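Local coordinates for protein short chain dehydrogenase/reductase (Acinetobacter baumannii, PDB 4IUY) that probably catalyses NAD(P)-dependent oxidation or reduction of a substrate not yet defined, as a Rossmann-fold member of the short-chain dehydrogenase/reductase family, at residues 211-216 / 238-243. Numbering follows the deposited sequence.
Sequences MITEIN and VEFDDL
Met-211, present as selenomethionine, reaches from the loop after strand 202-208 of the Rossmann fold across Val-238 to Phe-240 and Leu-243, in a Met-aromatic contact that illustrates how one long side chain can join two loops. In short-chain dehydrogenases the loop that follows this strand generally borders the cofactor and substrate cleft, and here it is tied to the segment leading into helix 244-251. Along the side chain, Met-211 CB lies 3.9 Å from Val-238 O. Met-211 CG packs 3.7 Å from Val-238 CB and equally close to Val-238 CG1, the methyl anti to the backbone N of Val-238 (chi1 178°). An extended chi2 (173°) carries the Met-211 selenium past Val-238, to rest 3.9 Å from Phe-240 CE1, in the plane of the ring and at its edge, and on Leu-243 CD1. Helix 38-49 covers this part of the contact: His-42 meets the Phe-240 ring, and Leu-39 touches both Phe-240 and Leu-243.

The backbones add a single bridge between Met-211 and Val-238. Val-238 O receives a weak bond from Ile-212 N at 3.4 Å and also a CA-H...O approach from Met-211, so the polar link is slight beside the apolar packing. Ile-212 runs side by side with Glu-239, its CG2 near both carboxylate oxygens, and it also touches Glu-217 and Leu-220 of the helix that follows.

Each segment is also braced from within. Asn-216 OD1 accepts a bond from Thr-213 OG1, although Thr-213 is poorly ordered. In 238-243, Glu-239 N donates to Asp-242 OD2 over 3.0 Å, reaching that oxygen from above the carboxylate plane, 56° out of it.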
HETATM    1  N   MSE D 211      -1.724  12.791  18.464  1.00 47.45           N
HETATM    2  CA  MSE D 211      -2.210  14.107  18.827  1.00 53.89           C
HETATM    3  C   MSE D 211      -1.889  14.424  20.248  1.00 58.20           C
HETATM    4  O   MSE D 211      -2.068  13.591  21.135  1.00 56.23           O
HETATM    5  CB  MSE D 211      -3.700  14.211  18.589  1.00 50.35           C
HETATM    6  CG  MSE D 211      -3.987  14.099  17.118  1.00 53.66           C
HETATM    7 SE   MSE D 211      -5.851  14.011  16.782  0.85 59.80          SE
HETATM    8  CE  MSE D 211      -6.254  12.217  17.405  1.00 44.81           C
ATOM      9  N   ILE D 212      -1.386  15.632  20.458  1.00 66.52           N
ATOM     10  CA  ILE D 212      -1.087  16.065  21.798  1.00 83.00           C
ATOM     11  C   ILE D 212      -2.390  16.226  22.608  1.00 95.17           C
ATOM     12  O   ILE D 212      -3.125  17.213  22.477  1.00 92.81           O
ATOM     13  CB  ILE D 212      -0.150  17.294  21.788  1.00 84.62           C
ATOM     14  CG1 ILE D 212       0.020  17.811  23.214  1.00 94.94           C
ATOM     15  CG2 ILE D 212      -0.663  18.369  20.830  1.00 73.22           C
ATOM     16  CD1 ILE D 212       0.569  16.762  24.157  1.00100.26           C
ATOM     17  N   THR D 213      -2.681  15.187  23.394  1.00104.17           N
ATOM     18  CA  THR D 213      -3.888  15.115  24.211  1.00117.45           C
ATOM     19  C   THR D 213      -3.521  14.765  25.653  1.00136.85           C
ATOM     20  O   THR D 213      -2.339  14.578  25.971  1.00144.76           O
ATOM     21  CB  THR D 213      -4.876  14.047  23.698  1.00116.15           C
ATOM     22  OG1 THR D 213      -4.359  12.738  23.966  1.00117.70           O
ATOM     23  CG2 THR D 213      -5.133  14.207  22.207  1.00111.43           C
ATOM     24  N   GLU D 214      -4.531  14.669  26.516  1.00143.27           N
ATOM     25  CA  GLU D 214      -4.308  14.460  27.952  1.00148.49           C
ATOM     26  C   GLU D 214      -4.384  13.011  28.453  1.00140.91           C
ATOM     27  O   GLU D 214      -3.902  12.700  29.545  1.00137.76           O
ATOM     28  CB  GLU D 214      -5.269  15.348  28.747  1.00154.41           C
ATOM     29  CG  GLU D 214      -5.276  16.794  28.250  1.00153.99           C
ATOM     30  CD  GLU D 214      -3.875  17.400  28.170  1.00152.14           C
ATOM     31  OE1 GLU D 214      -3.561  18.044  27.146  1.00146.38           O
ATOM     32  OE2 GLU D 214      -3.087  17.228  29.126  1.00154.94           O
ATOM     33  N   ILE D 215      -4.994  12.133  27.664  1.00137.08           N
ATOM     34  CA  ILE D 215      -5.051  10.709  27.993  1.00134.58           C
ATOM     35  C   ILE D 215      -3.670  10.076  27.781  1.00126.98           C
ATOM     36  O   ILE D 215      -3.366   9.002  28.314  1.00118.96           O
ATOM     37  CB  ILE D 215      -6.115   9.965  27.162  1.00133.62           C
ATOM     38  CG1 ILE D 215      -7.321  10.873  26.909  1.00134.95           C
ATOM     39  CG2 ILE D 215      -6.536   8.681  27.868  1.00133.98           C
ATOM     40  CD1 ILE D 215      -8.374  10.260  26.019  1.00134.21           C
ATOM     41  N   ASN D 216      -2.841  10.765  26.996  1.00122.96           N
ATOM     42  CA  ASN D 216      -1.485  10.317  26.698  1.00113.51           C
ATOM     43  C   ASN D 216      -0.415  11.369  26.982  1.00115.59           C
ATOM     44  O   ASN D 216       0.554  11.488  26.246  1.00113.63           O
ATOM     45  CB  ASN D 216      -1.376   9.855  25.239  1.00 98.77           C
ATOM     46  CG  ASN D 216      -1.849  10.917  24.233  1.00 81.55           C
ATOM     47  OD1 ASN D 216      -1.780  12.128  24.480  1.00 68.19           O
ATOM     48  ND2 ASN D 216      -2.307  10.452  23.076  1.00 77.01           N
ATOM     49  N   VAL D 238       0.667  16.116  16.235  1.00 46.36           N
ATOM     50  CA  VAL D 238      -0.472  16.629  15.484  1.00 42.67           C
ATOM     51  C   VAL D 238      -1.323  17.551  16.330  1.00 38.95           C
ATOM     52  O   VAL D 238      -1.596  17.250  17.483  1.00 50.69           O
ATOM     53  CB  VAL D 238      -1.307  15.455  14.980  1.00 39.06           C
ATOM     54  CG1 VAL D 238      -2.539  15.938  14.223  1.00 35.63           C
ATOM     55  CG2 VAL D 238      -0.392  14.497  14.138  1.00 35.34           C
ATOM     56  N   GLU D 239      -1.650  18.720  15.786  1.00 44.24           N
ATOM     57  CA  GLU D 239      -2.587  19.646  16.423  1.00 43.03           C
ATOM     58  C   GLU D 239      -3.961  19.434  15.824  1.00 40.66           C
ATOM     59  O   GLU D 239      -4.061  19.154  14.624  1.00 38.03           O
ATOM     60  CB  GLU D 239      -2.169  21.092  16.163  1.00 44.21           C
ATOM     61  CG  GLU D 239      -0.802  21.456  16.721  1.00 50.90           C
ATOM     62  CD  GLU D 239      -0.811  21.674  18.219  1.00 68.62           C
ATOM     63  OE1 GLU D 239      -1.905  21.670  18.822  1.00 82.09           O
ATOM     64  OE2 GLU D 239       0.279  21.857  18.802  1.00 77.64           O
ATOM     65  N   PHE D 240      -5.013  19.649  16.619  1.00 40.52           N
ATOM     66  CA  PHE D 240      -6.402  19.507  16.135  1.00 40.28           C
ATOM     67  C   PHE D 240      -6.648  20.339  14.866  1.00 39.46           C
ATOM     68  O   PHE D 240      -7.307  19.899  13.943  1.00 51.25           O
ATOM     69  CB  PHE D 240      -7.386  19.935  17.228  1.00 44.56           C
ATOM     70  CG  PHE D 240      -7.527  18.941  18.350  1.00 46.46           C
ATOM     71  CD1 PHE D 240      -7.178  17.607  18.169  1.00 46.95           C
ATOM     72  CD2 PHE D 240      -7.991  19.351  19.597  1.00 44.45           C
ATOM     73  CE1 PHE D 240      -7.310  16.706  19.191  1.00 44.89           C
ATOM     74  CE2 PHE D 240      -8.124  18.456  20.635  1.00 45.32           C
ATOM     75  CZ  PHE D 240      -7.792  17.127  20.433  1.00 48.02           C
ATOM     76  N   ASP D 241      -6.105  21.550  14.850  1.00 42.85           N
ATOM     77  CA  ASP D 241      -6.201  22.451  13.712  1.00 45.64           C
ATOM     78  C   ASP D 241      -5.657  21.874  12.421  1.00 49.98           C
ATOM     79  O   ASP D 241      -6.113  22.265  11.334  1.00 42.66           O
ATOM     80  CB  ASP D 241      -5.482  23.777  13.996  1.00 49.64           C
ATOM     81  CG  ASP D 241      -6.312  24.725  14.817  1.00 63.49           C
ATOM     82  OD1 ASP D 241      -7.557  24.588  14.809  1.00 71.92           O
ATOM     83  OD2 ASP D 241      -5.724  25.627  15.443  1.00 67.35           O
ATOM     84  N   ASP D 242      -4.704  20.941  12.528  1.00 37.88           N
ATOM     85  CA  ASP D 242      -4.146  20.327  11.320  1.00 36.45           C
ATOM     86  C   ASP D 242      -5.220  19.577  10.526  1.00 43.70           C
ATOM     87  O   ASP D 242      -5.040  19.350   9.327  1.00 36.44           O
ATOM     88  CB  ASP D 242      -2.982  19.378  11.655  1.00 35.88           C
ATOM     89  CG  ASP D 242      -1.764  20.114  12.217  1.00 49.67           C
ATOM     90  OD1 ASP D 242      -1.625  21.333  11.947  1.00 52.59           O
ATOM     91  OD2 ASP D 242      -0.950  19.472  12.933  1.00 37.59           O
ATOM     92  N   LEU D 243      -6.317  19.218  11.202  1.00 35.51           N
ATOM     93  CA  LEU D 243      -7.403  18.402  10.641  1.00 39.30           C
ATOM     94  C   LEU D 243      -8.518  19.193   9.951  1.00 37.84           C
ATOM     95  O   LEU D 243      -9.342  18.637   9.220  1.00 41.85           O
ATOM     96  CB  LEU D 243      -8.049  17.540  11.747  1.00 36.82           C
ATOM     97  CG  LEU D 243      -7.004  16.752  12.541  1.00 42.99           C
ATOM     98  CD1 LEU D 243      -7.657  15.916  13.643  1.00 47.22           C
ATOM     99  CD2 LEU D 243      -6.196  15.890  11.584  1.00 37.67           C
TER